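Local coordinates for tail fiber protein (Acinetobacter phage AM24, PDB 5W5P) that is a trimeric tailspike that probably recognises and breaks down the capsular polysaccharide of its Acinetobacter baumannii host, at residues L455-F460 / F600-M605; T472-D477 / M496-Q501; D534-A539 / T576-K581; F544-G549 / L560-T565. All coordinates share one frame; numbering follows the deposited sequence.

Interaction 1 (L455-F460 / F600-M605); sequences LSRKEF and FSSTTM
S456 and T603 form a hydrogen-bonded antiparallel pair, and their backbones satisfy each other twice. S456 N donates to T603 O over 2.9 Å, and T603 N donates back to S456 O. K458 and S601 repeat the exchange. There S601 N lies 3.1 Å from K458 O, and the bond is nearly straight at 174°. S601 O takes a second donor, a water whose oxygen is 2.8 Å away. The same water donates to S456 OG and is hydrogen-bonded to T603 OG1. It thus ties the two strands together on the face that bears S456 and T603. S456 OG is also bonded to O of the terminal carboxylate of T623. S601 OG is held by V473 O. V473 belongs to the second sheet of the C-terminal domain, which packs on this face in a beta-sandwich; strand 451-461 is an outermost strand of the first sheet within the chain. The other face carries L455, R457, E459, F600, S602 and T604. F600 has CG anti to its backbone N (chi1 -164°), and this leans the ring across to the neighbouring strand. E459 CB meets the ring edge in plane, 3.8 Å from F600 CD1. R457 CB lies 4.0 Å from F600 CZ, and R457 CG lies 3.5 Å from S602 OG. The arginine then bends at chi3 (-60°), and its NH1 donates to N611 O of the second subunit. E459 OE2 forms a salt bridge with K598 NZ.

Interaction 2 (T472-D477 / M496-Q501); sequences TVAEID and MNIFMQ
V473 and M500 make the closest side-chain touch here: V473 CG1 lies 3.5 Å from the selenium of M500, a selenomethionine. Next along the strand, A474 CB rests against two neighbouring ends, 3.8 Å from M496 CE and as far from I498 CD1. I476 CG2 approaches the same methyl, at 3.6 Å from M496 CE. M496, also a selenomethionine, bends at chi3 (85°), which carries its end methyl between A474 and I476. I498 CG2 touches the backbone, 3.7 Å from V473 O. No hydrogen bond crosses the contact, and all six touching residues are buried. The reverse sides of the strands differ. E475 points away from strand 492-503 toward a partly exposed, more polar side, where its OE1 is bonded to T623 OG1. N497 and Q501 also turn their backs on the contact, but they meet the second subunit: N497 ND2 is bonded to T493 OG1 there. The strand axes pass 8.1 Å apart at 138°, rather close for two sheets packed face to face. V473 and A474 both stand opposite L580, a classic beta bulge, and the whole is typical of the apolar interior of a beta-sandwich.

Interaction 3 (D534-A539 / T576-K581); sequences DVYVAA and TKYLLK
V537 sits over one face of the Y578 ring. Its CB is 3.7 Å from the ring centroid and 8° off the normal, a CH-pi contact. The methyl V537 CG2 covers one side of the same face, 3.7 Å from Y578 CE1. The phenol oxygen reaches the backbone of the other strand. V537 N donates to Y578 OH over 3.2 Å, a weak bond with an angle of 155° at the hydrogen. Y536 crosses Y578 at a slant and heads away. Y536 CA is 3.4 Å from Y578 OH and its CB also touches that oxygen. Farther along, A539 CB and L580 CD2 meet loosely at 4.4 Å. Y578 has CG anti to its carbonyl carbon (chi1 -84°), and the ring stretches from its own strand across to 535-539.

The next shell fixes this ring. R573 NE is hydrogen-bonded to Y578 OH, and R573 NH2 makes a weak bond to V535 O. Beside the tyrosine, I476 pairs with its backbone and packs on its side chain. Y536 directs its own hydroxyl outward, to V551 O of the third subunit. The two strands run nearly parallel but belong to different sheets, so side chains rather than backbone pairing join them. The contact is apolar apart from one buried oxygen, which takes a hydrogen bond from R573 NE and a weak one from V537 N. The charge of R573 probably polarises this hydroxyl.

Interaction 4 (F544-G549 / L560-T565); sequences FTQLEG and LFKHFT
F544 begins the contact by turning its ring edge toward the face of F564, an offset edge-to-face pair with centroids 5.8 Å apart and planes at 81°. F544 CZ also touches F564 CB at 3.8 Å. Q546 clasps the backbone of F564 with both ends of its amide. Q546 OE1 accepts from F564 N at 3.0 Å, in the carbonyl plane and on a lone pair. Q546 NE2 gives a short 2.6 Å bond to F564 O, coming from above the carbonyl plane. Q546 CG stands between its own N and carbonyl carbon (chi1 70°), which sends the extended chain toward the loop. The K562 side chain crosses that of Q546 at about a right angle, with K562 CG 3.6 Å from Q546 CD. L547 packs a methyl on L560, CD1 to CD1 at 4.0 Å. E548 and K562 run side by side, but E548 OE1 and K562 NZ stay 4.2 Å apart, too far for a salt bridge. A water donates to E548 O at 2.6 Å and accepts weakly from K562 N. By bonding both N and O of one residue, the Q546 amide mimics a neighbouring strand and ties loop 560-565 to an outermost strand at the edge of a beta-sandwich.

Overall arrangement
All four contacts lie in the C-terminal beta-sandwich. Interactions 1 to 3 are buried and interaction 4 partly buried. Interaction 1 is true strand pairing within one sheet, held by backbone bonds. Interactions 2 and 3 span the two sheets and rely on side chains: one is wholly apolar, the other an aromatic face with a buried hydroxyl. In interaction 4 an amide from a strand, helped by a water, holds a loop. Interactions 1 and 2 touch through S602 N and F499 O, since strands 598-608 and 492-503 are neighbours. Interactions 2 and 3 share the second sheet, while M500 packs on F544 to join interactions 2 and 4. Strand 535-546 serves both interactions 3 and 4.

Interaction 1 (L455-F460 / F600-M605)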
# COMPACT_ATOMS: atom_id res chain seq x y z
N LEU A 455 -10.81 -26.49 -17.38
CA LEU A 455 -12.09 -27.09 -17.02
C LEU A 455 -13.14 -26.68 -18.05
O LEU A 455 -13.02 -25.65 -18.70
CB LEU A 455 -12.52 -26.68 -15.61
CG LEU A 455 -13.13 -25.29 -15.36
CD1 LEU A 455 -13.81 -25.24 -14.00
CD2 LEU A 455 -12.06 -24.21 -15.46
N SER A 456 -14.16 -27.53 -18.18
CA SER A 456 -15.27 -27.25 -19.08
C SER A 456 -16.45 -28.14 -18.71
O SER A 456 -16.28 -29.21 -18.11
CB SER A 456 -14.87 -27.48 -20.55
OG SER A 456 -15.24 -28.79 -20.97
N ARG A 457 -17.64 -27.68 -19.07
CA ARG A 457 -18.86 -28.48 -18.97
C ARG A 457 -19.46 -28.60 -20.36
O ARG A 457 -19.64 -27.59 -21.04
CB ARG A 457 -19.86 -27.87 -17.98
CG ARG A 457 -19.54 -28.16 -16.51
CD ARG A 457 -20.51 -27.47 -15.54
NE ARG A 457 -20.51 -26.01 -15.67
CZ ARG A 457 -20.81 -25.16 -14.69
NH1 ARG A 457 -21.14 -25.60 -13.49
NH2 ARG A 457 -20.79 -23.85 -14.92
N LYS A 458 -19.74 -29.83 -20.78
CA LYS A 458 -20.30 -30.10 -22.09
C LYS A 458 -21.34 -31.20 -21.98
O LYS A 458 -21.15 -32.19 -21.26
CB LYS A 458 -19.21 -30.51 -23.10
CG LYS A 458 -19.71 -30.60 -24.54
CD LYS A 458 -18.58 -30.68 -25.54
CE LYS A 458 -19.02 -30.16 -26.90
NZ LYS A 458 -18.99 -28.67 -26.93
N GLU A 459 -22.45 -31.02 -22.68
CA GLU A 459 -23.52 -32.00 -22.73
C GLU A 459 -23.36 -32.87 -23.97
O GLU A 459 -23.15 -32.34 -25.07
CB GLU A 459 -24.88 -31.30 -22.72
CG GLU A 459 -26.02 -32.13 -23.25
CD GLU A 459 -27.29 -31.32 -23.44
OE1 GLU A 459 -27.59 -30.94 -24.59
OE2 GLU A 459 -27.99 -31.08 -22.43
N PHE A 460 -23.43 -34.19 -23.79
CA PHE A 460 -23.35 -35.16 -24.88
C PHE A 460 -24.66 -35.93 -24.92
O PHE A 460 -24.80 -36.96 -24.26
CB PHE A 460 -22.15 -36.11 -24.71
CG PHE A 460 -20.82 -35.42 -24.75
CD1 PHE A 460 -20.15 -35.24 -25.95
CD2 PHE A 460 -20.22 -34.96 -23.58
CE1 PHE A 460 -18.92 -34.61 -25.98
CE2 PHE A 460 -19.00 -34.33 -23.61
CZ PHE A 460 -18.35 -34.15 -24.81
N PHE A 600 -23.69 -35.64 -19.11
CA PHE A 600 -23.21 -34.29 -18.79
C PHE A 600 -21.86 -34.42 -18.10
O PHE A 600 -21.77 -34.93 -16.98
CB PHE A 600 -24.22 -33.55 -17.92
CG PHE A 600 -23.99 -32.07 -17.85
CD1 PHE A 600 -24.15 -31.28 -18.98
CD2 PHE A 600 -23.62 -31.47 -16.67
CE1 PHE A 600 -23.93 -29.91 -18.92
CE2 PHE A 600 -23.41 -30.09 -16.59
CZ PHE A 600 -23.57 -29.31 -17.72
N SER A 601 -20.81 -33.96 -18.76
CA SER A 601 -19.45 -34.19 -18.30
C SER A 601 -18.84 -32.89 -17.78
O SER A 601 -18.76 -31.90 -18.52
CB SER A 601 -18.60 -34.78 -19.42
OG SER A 601 -19.07 -36.07 -19.79
N SER A 602 -18.40 -32.91 -16.52
CA SER A 602 -17.64 -31.81 -15.92
C SER A 602 -16.17 -32.21 -15.95
O SER A 602 -15.70 -32.93 -15.08
CB SER A 602 -18.11 -31.54 -14.50
OG SER A 602 -19.43 -31.02 -14.47
N THR A 603 -15.45 -31.74 -16.97
CA THR A 603 -14.06 -32.12 -17.17
C THR A 603 -13.13 -31.11 -16.52
O THR A 603 -13.25 -29.91 -16.76
CB THR A 603 -13.74 -32.23 -18.67
OG1 THR A 603 -14.59 -33.20 -19.28
CG2 THR A 603 -12.29 -32.65 -18.85
N THR A 604 -12.20 -31.60 -15.71
CA THR A 604 -11.15 -30.78 -15.12
C THR A 604 -9.80 -31.36 -15.53
O THR A 604 -9.53 -32.54 -15.27
CB THR A 604 -11.27 -30.72 -13.59
OG1 THR A 604 -12.52 -30.14 -13.23
CG2 THR A 604 -10.15 -29.86 -13.01
N MSE A 605 -8.96 -30.54 -16.15
CA MSE A 605 -7.67 -31.01 -16.63
C MSE A 605 -6.50 -30.46 -15.80
O MSE A 605 -6.55 -29.33 -15.32
CB MSE A 605 -7.48 -30.62 -18.10
CG MSE A 605 -8.47 -31.31 -19.04
SE MSE A 605 -8.09 -31.00 -20.94
CE MSE A 605 -6.35 -31.89 -21.03
O HOH W 1 -16.60 -31.44 -20.26

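Interaction 2 (T472-D477 / M496-Q501)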
# COMPACT_ATOMS: atom_id res chain seq x y z
N THR A 472 -19.59 -41.03 -26.40
CA THR A 472 -18.62 -39.95 -26.32
C THR A 472 -18.78 -39.23 -24.98
O THR A 472 -19.90 -38.87 -24.59
CB THR A 472 -18.81 -38.97 -27.47
OG1 THR A 472 -18.91 -39.68 -28.71
CG2 THR A 472 -17.65 -37.99 -27.55
N VAL A 473 -17.68 -39.04 -24.27
CA VAL A 473 -17.74 -38.51 -22.91
C VAL A 473 -17.03 -37.18 -22.75
O VAL A 473 -17.23 -36.50 -21.73
CB VAL A 473 -17.20 -39.53 -21.88
CG1 VAL A 473 -18.21 -40.64 -21.70
CG2 VAL A 473 -15.83 -40.05 -22.30
N ALA A 474 -16.23 -36.76 -23.73
CA ALA A 474 -15.42 -35.56 -23.58
C ALA A 474 -14.89 -35.16 -24.94
O ALA A 474 -14.84 -35.98 -25.87
CB ALA A 474 -14.27 -35.77 -22.59
N GLU A 475 -14.49 -33.90 -25.05
CA GLU A 475 -13.95 -33.37 -26.30
C GLU A 475 -12.89 -32.33 -25.97
O GLU A 475 -13.18 -31.35 -25.27
CB GLU A 475 -15.07 -32.77 -27.16
CG GLU A 475 -14.58 -32.09 -28.42
CD GLU A 475 -15.70 -31.40 -29.18
OE1 GLU A 475 -15.75 -30.16 -29.16
OE2 GLU A 475 -16.52 -32.11 -29.79
N ILE A 476 -11.68 -32.55 -26.45
CA ILE A 476 -10.59 -31.60 -26.28
C ILE A 476 -10.21 -31.08 -27.66
O ILE A 476 -10.49 -31.70 -28.69
CB ILE A 476 -9.38 -32.23 -25.57
CG1 ILE A 476 -8.73 -33.30 -26.45
CG2 ILE A 476 -9.79 -32.82 -24.22
CD1 ILE A 476 -7.59 -34.03 -25.79
N ASP A 477 -9.56 -29.91 -27.67
CA ASP A 477 -9.17 -29.27 -28.92
C ASP A 477 -7.69 -28.92 -28.89
O ASP A 477 -7.14 -28.56 -27.84
CB ASP A 477 -10.00 -28.01 -29.18
CG ASP A 477 -10.17 -27.72 -30.66
OD1 ASP A 477 -9.26 -28.06 -31.45
OD2 ASP A 477 -11.21 -27.15 -31.04
N MSE A 496 -6.79 -35.91 -17.08
CA MSE A 496 -8.20 -35.55 -17.25
C MSE A 496 -9.07 -36.20 -16.18
O MSE A 496 -9.03 -37.42 -15.99
CB MSE A 496 -8.70 -35.96 -18.63
CG MSE A 496 -8.30 -35.05 -19.76
SE MSE A 496 -9.06 -35.65 -21.47
CE MSE A 496 -10.81 -34.80 -21.35
N ASN A 497 -9.85 -35.39 -15.48
CA ASN A 497 -10.87 -35.86 -14.55
C ASN A 497 -12.22 -35.56 -15.19
O ASN A 497 -12.66 -34.41 -15.21
CB ASN A 497 -10.73 -35.18 -13.19
CG ASN A 497 -11.64 -35.80 -12.13
OD1 ASN A 497 -11.25 -36.73 -11.43
ND2 ASN A 497 -12.86 -35.28 -12.03
N ILE A 498 -12.87 -36.59 -15.71
CA ILE A 498 -14.13 -36.43 -16.45
C ILE A 498 -15.25 -36.92 -15.54
O ILE A 498 -15.57 -38.11 -15.49
CB ILE A 498 -14.10 -37.18 -17.78
CG1 ILE A 498 -12.83 -36.85 -18.56
CG2 ILE A 498 -15.35 -36.86 -18.60
CD1 ILE A 498 -12.61 -37.73 -19.77
N PHE A 499 -15.86 -35.99 -14.81
CA PHE A 499 -17.02 -36.29 -13.98
C PHE A 499 -18.25 -36.35 -14.87
O PHE A 499 -18.69 -35.33 -15.41
CB PHE A 499 -17.18 -35.24 -12.87
CG PHE A 499 -18.40 -35.44 -12.01
CD1 PHE A 499 -18.91 -36.71 -11.77
CD2 PHE A 499 -19.04 -34.35 -11.44
CE1 PHE A 499 -20.03 -36.88 -10.98
CE2 PHE A 499 -20.17 -34.53 -10.66
CZ PHE A 499 -20.66 -35.79 -10.42
N MSE A 500 -18.81 -37.54 -15.03
CA MSE A 500 -19.97 -37.72 -15.89
C MSE A 500 -21.24 -37.91 -15.07
O MSE A 500 -21.31 -38.78 -14.21
CB MSE A 500 -19.78 -38.92 -16.82
CG MSE A 500 -18.53 -38.87 -17.68
SE MSE A 500 -17.95 -40.66 -18.24
CE MSE A 500 -17.08 -41.20 -16.58
N GLN A 501 -22.24 -37.08 -15.36
CA GLN A 501 -23.55 -37.18 -14.74
C GLN A 501 -24.55 -37.59 -15.82
O GLN A 501 -24.80 -36.82 -16.76
CB GLN A 501 -23.95 -35.86 -14.08
CG GLN A 501 -23.14 -35.54 -12.83
CD GLN A 501 -23.43 -34.16 -12.26
OE1 GLN A 501 -23.27 -33.15 -12.94
NE2 GLN A 501 -23.86 -34.12 -11.00

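Interaction 3 (D534-A539 / T576-K581)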
# COMPACT_ATOMS: atom_id res chain seq x y z
N ASP A 534 -0.19 -29.58 -37.33
CA ASP A 534 -1.03 -30.52 -36.61
C ASP A 534 -0.25 -31.15 -35.46
O ASP A 534 0.93 -31.47 -35.59
CB ASP A 534 -1.54 -31.62 -37.54
CG ASP A 534 -2.34 -31.07 -38.72
OD1 ASP A 534 -2.86 -29.94 -38.62
OD2 ASP A 534 -2.47 -31.79 -39.73
N VAL A 535 -0.91 -31.31 -34.32
CA VAL A 535 -0.35 -32.00 -33.17
C VAL A 535 -1.29 -33.14 -32.79
O VAL A 535 -2.51 -33.01 -32.88
CB VAL A 535 -0.12 -31.06 -31.97
CG1 VAL A 535 1.07 -30.14 -32.26
CG2 VAL A 535 -1.38 -30.26 -31.67
N TYR A 536 -0.71 -34.26 -32.37
CA TYR A 536 -1.46 -35.49 -32.18
C TYR A 536 -1.54 -35.84 -30.70
O TYR A 536 -0.66 -35.49 -29.91
CB TYR A 536 -0.83 -36.63 -32.98
CG TYR A 536 -0.48 -36.21 -34.39
CD1 TYR A 536 -1.46 -36.15 -35.38
CD2 TYR A 536 0.82 -35.85 -34.73
CE1 TYR A 536 -1.15 -35.76 -36.67
CE2 TYR A 536 1.14 -35.46 -36.03
CZ TYR A 536 0.14 -35.41 -36.99
OH TYR A 536 0.44 -35.03 -38.28
N VAL A 537 -2.61 -36.54 -30.34
CA VAL A 537 -2.90 -36.90 -28.96
C VAL A 537 -3.01 -38.42 -28.85
O VAL A 537 -3.62 -39.07 -29.71
CB VAL A 537 -4.20 -36.24 -28.46
CG1 VAL A 537 -4.60 -36.78 -27.09
CG2 VAL A 537 -4.05 -34.72 -28.42
N ALA A 538 -2.41 -38.98 -27.80
CA ALA A 538 -2.64 -40.35 -27.39
C ALA A 538 -3.18 -40.34 -25.97
O ALA A 538 -2.61 -39.69 -25.09
CB ALA A 538 -1.36 -41.18 -27.47
N ALA A 539 -4.29 -41.05 -25.75
CA ALA A 539 -4.96 -41.09 -24.47
C ALA A 539 -4.93 -42.50 -23.89
O ALA A 539 -4.84 -43.49 -24.62
CB ALA A 539 -6.42 -40.63 -24.60
N THR A 576 -9.40 -30.54 -35.60
CA THR A 576 -8.34 -30.43 -34.61
C THR A 576 -8.75 -30.99 -33.25
O THR A 576 -7.93 -31.03 -32.34
CB THR A 576 -7.90 -28.97 -34.46
OG1 THR A 576 -9.06 -28.14 -34.30
CG2 THR A 576 -7.11 -28.52 -35.67
N LYS A 577 -10.00 -31.42 -33.11
CA LYS A 577 -10.52 -31.89 -31.83
C LYS A 577 -10.29 -33.39 -31.67
O LYS A 577 -10.04 -34.12 -32.63
CB LYS A 577 -12.01 -31.57 -31.69
CG LYS A 577 -12.33 -30.09 -31.83
CD LYS A 577 -13.82 -29.82 -31.79
CE LYS A 577 -14.12 -28.37 -32.08
NZ LYS A 577 -15.56 -28.16 -32.42
N TYR A 578 -10.40 -33.84 -30.42
CA TYR A 578 -10.34 -35.26 -30.09
C TYR A 578 -11.56 -35.60 -29.26
O TYR A 578 -11.81 -34.96 -28.23
CB TYR A 578 -9.05 -35.61 -29.35
CG TYR A 578 -7.88 -35.87 -30.27
CD1 TYR A 578 -7.09 -34.82 -30.72
CD2 TYR A 578 -7.58 -37.16 -30.70
CE1 TYR A 578 -6.02 -35.05 -31.57
CE2 TYR A 578 -6.51 -37.39 -31.55
CZ TYR A 578 -5.74 -36.33 -31.98
OH TYR A 578 -4.67 -36.54 -32.83
N LEU A 579 -12.34 -36.58 -29.72
CA LEU A 579 -13.50 -37.06 -28.98
C LEU A 579 -13.09 -38.27 -28.16
O LEU A 579 -12.65 -39.28 -28.71
CB LEU A 579 -14.63 -37.43 -29.94
CG LEU A 579 -14.95 -36.50 -31.12
CD1 LEU A 579 -16.10 -37.08 -31.93
CD2 LEU A 579 -15.29 -35.10 -30.64
N LEU A 580 -13.22 -38.16 -26.84
CA LEU A 580 -12.96 -39.28 -25.95
C LEU A 580 -14.25 -40.05 -25.72
O LEU A 580 -15.30 -39.45 -25.46
CB LEU A 580 -12.37 -38.80 -24.62
CG LEU A 580 -10.97 -38.18 -24.70
CD1 LEU A 580 -11.05 -36.68 -24.90
CD2 LEU A 580 -10.15 -38.52 -23.46
N LYS A 581 -14.19 -41.37 -25.83
CA LYS A 581 -15.38 -42.21 -25.79
C LYS A 581 -15.15 -43.43 -24.90
O LYS A 581 -14.04 -43.96 -24.82
CB LYS A 581 -15.79 -42.68 -27.19
CG LYS A 581 -15.62 -41.65 -28.29
CD LYS A 581 -15.85 -42.29 -29.64
CE LYS A 581 -15.81 -41.27 -30.76
NZ LYS A 581 -16.23 -41.90 -32.04

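Interaction 4 (F544-G549 / L560-T565)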
# COMPACT_ATOMS: atom_id res chain seq x y z
N PHE A 544 -11.09 -45.57 -13.44
CA PHE A 544 -12.52 -45.46 -13.68
C PHE A 544 -13.26 -45.98 -12.46
O PHE A 544 -12.86 -46.99 -11.87
CB PHE A 544 -12.95 -46.23 -14.94
CG PHE A 544 -14.43 -46.18 -15.20
CD1 PHE A 544 -14.99 -45.11 -15.88
CD2 PHE A 544 -15.26 -47.20 -14.77
CE1 PHE A 544 -16.34 -45.05 -16.12
CE2 PHE A 544 -16.62 -47.15 -15.01
CZ PHE A 544 -17.16 -46.08 -15.68
N THR A 545 -14.33 -45.28 -12.08
CA THR A 545 -15.22 -45.77 -11.04
C THR A 545 -16.59 -45.15 -11.26
O THR A 545 -16.70 -44.03 -11.77
CB THR A 545 -14.70 -45.46 -9.63
OG1 THR A 545 -15.71 -45.78 -8.66
CG2 THR A 545 -14.35 -44.00 -9.49
N GLN A 546 -17.62 -45.90 -10.90
CA GLN A 546 -18.99 -45.45 -11.06
C GLN A 546 -19.81 -45.95 -9.89
O GLN A 546 -19.49 -46.96 -9.26
CB GLN A 546 -19.61 -45.95 -12.37
CG GLN A 546 -19.88 -47.45 -12.42
CD GLN A 546 -20.20 -47.93 -13.82
OE1 GLN A 546 -20.99 -47.32 -14.55
NE2 GLN A 546 -19.57 -49.03 -14.22
N LEU A 547 -20.88 -45.23 -9.58
CA LEU A 547 -21.82 -45.66 -8.56
C LEU A 547 -22.79 -46.67 -9.16
O LEU A 547 -23.33 -46.45 -10.25
CB LEU A 547 -22.56 -44.46 -7.98
CG LEU A 547 -21.79 -43.73 -6.89
CD1 LEU A 547 -22.11 -42.24 -6.90
CD2 LEU A 547 -22.08 -44.34 -5.53
N GLU A 548 -22.99 -47.78 -8.46
CA GLU A 548 -23.89 -48.84 -8.91
C GLU A 548 -25.18 -48.89 -8.11
O GLU A 548 -26.03 -49.74 -8.40
CB GLU A 548 -23.18 -50.19 -8.84
CG GLU A 548 -21.89 -50.26 -9.65
CD GLU A 548 -21.17 -51.59 -9.50
OE1 GLU A 548 -19.93 -51.62 -9.66
OE2 GLU A 548 -21.84 -52.61 -9.23
N GLY A 549 -25.35 -48.02 -7.12
CA GLY A 549 -26.55 -48.01 -6.31
C GLY A 549 -26.60 -46.76 -5.47
O GLY A 549 -25.71 -45.91 -5.52
N LEU A 560 -29.48 -44.94 -8.21
CA LEU A 560 -28.51 -44.66 -9.26
C LEU A 560 -28.15 -45.94 -10.00
O LEU A 560 -27.92 -46.99 -9.39
CB LEU A 560 -27.25 -44.02 -8.67
CG LEU A 560 -27.39 -42.65 -8.01
CD1 LEU A 560 -26.08 -42.27 -7.35
CD2 LEU A 560 -27.82 -41.59 -9.01
N PHE A 561 -28.10 -45.86 -11.33
CA PHE A 561 -27.94 -47.01 -12.20
C PHE A 561 -26.50 -47.10 -12.72
O PHE A 561 -25.87 -46.09 -13.03
CB PHE A 561 -28.90 -46.91 -13.39
CG PHE A 561 -28.90 -48.12 -14.29
CD1 PHE A 561 -29.50 -49.31 -13.88
CD2 PHE A 561 -28.33 -48.07 -15.55
CE1 PHE A 561 -29.51 -50.41 -14.70
CE2 PHE A 561 -28.34 -49.18 -16.38
CZ PHE A 561 -28.93 -50.35 -15.96
N LYS A 562 -26.00 -48.33 -12.81
CA LYS A 562 -24.68 -48.60 -13.37
C LYS A 562 -24.79 -48.55 -14.89
O LYS A 562 -25.29 -49.48 -15.52
CB LYS A 562 -24.16 -49.95 -12.89
CG LYS A 562 -22.84 -50.38 -13.50
CD LYS A 562 -22.46 -51.80 -13.09
CE LYS A 562 -21.13 -52.20 -13.69
NZ LYS A 562 -20.68 -53.55 -13.26
N HIS A 563 -24.31 -47.46 -15.50
CA HIS A 563 -24.49 -47.26 -16.93
C HIS A 563 -23.41 -47.94 -17.76
O HIS A 563 -23.67 -48.33 -18.90
CB HIS A 563 -24.51 -45.76 -17.26
CG HIS A 563 -25.79 -45.08 -16.92
ND1 HIS A 563 -26.22 -44.89 -15.62
CD2 HIS A 563 -26.76 -44.54 -17.71
CE1 HIS A 563 -27.38 -44.26 -15.62
NE2 HIS A 563 -27.73 -44.04 -16.88
N PHE A 564 -22.20 -48.08 -17.22
CA PHE A 564 -21.07 -48.63 -17.95
C PHE A 564 -20.73 -50.03 -17.44
O PHE A 564 -20.74 -50.27 -16.23
CB PHE A 564 -19.85 -47.71 -17.83
CG PHE A 564 -19.98 -46.41 -18.58
CD1 PHE A 564 -19.70 -46.34 -19.93
CD2 PHE A 564 -20.39 -45.25 -17.92
CE1 PHE A 564 -19.82 -45.16 -20.63
CE2 PHE A 564 -20.50 -44.05 -18.61
CZ PHE A 564 -20.22 -44.01 -19.96
N THR A 565 -20.44 -50.94 -18.36
CA THR A 565 -20.03 -52.30 -18.03
C THR A 565 -18.63 -52.52 -18.62
O THR A 565 -18.48 -52.71 -19.83
CB THR A 565 -21.03 -53.33 -18.55
OG1 THR A 565 -22.28 -53.17 -17.86
CG2 THR A 565 -20.52 -54.75 -18.34
O HOH W 2 -27.73 -50.10 -10.38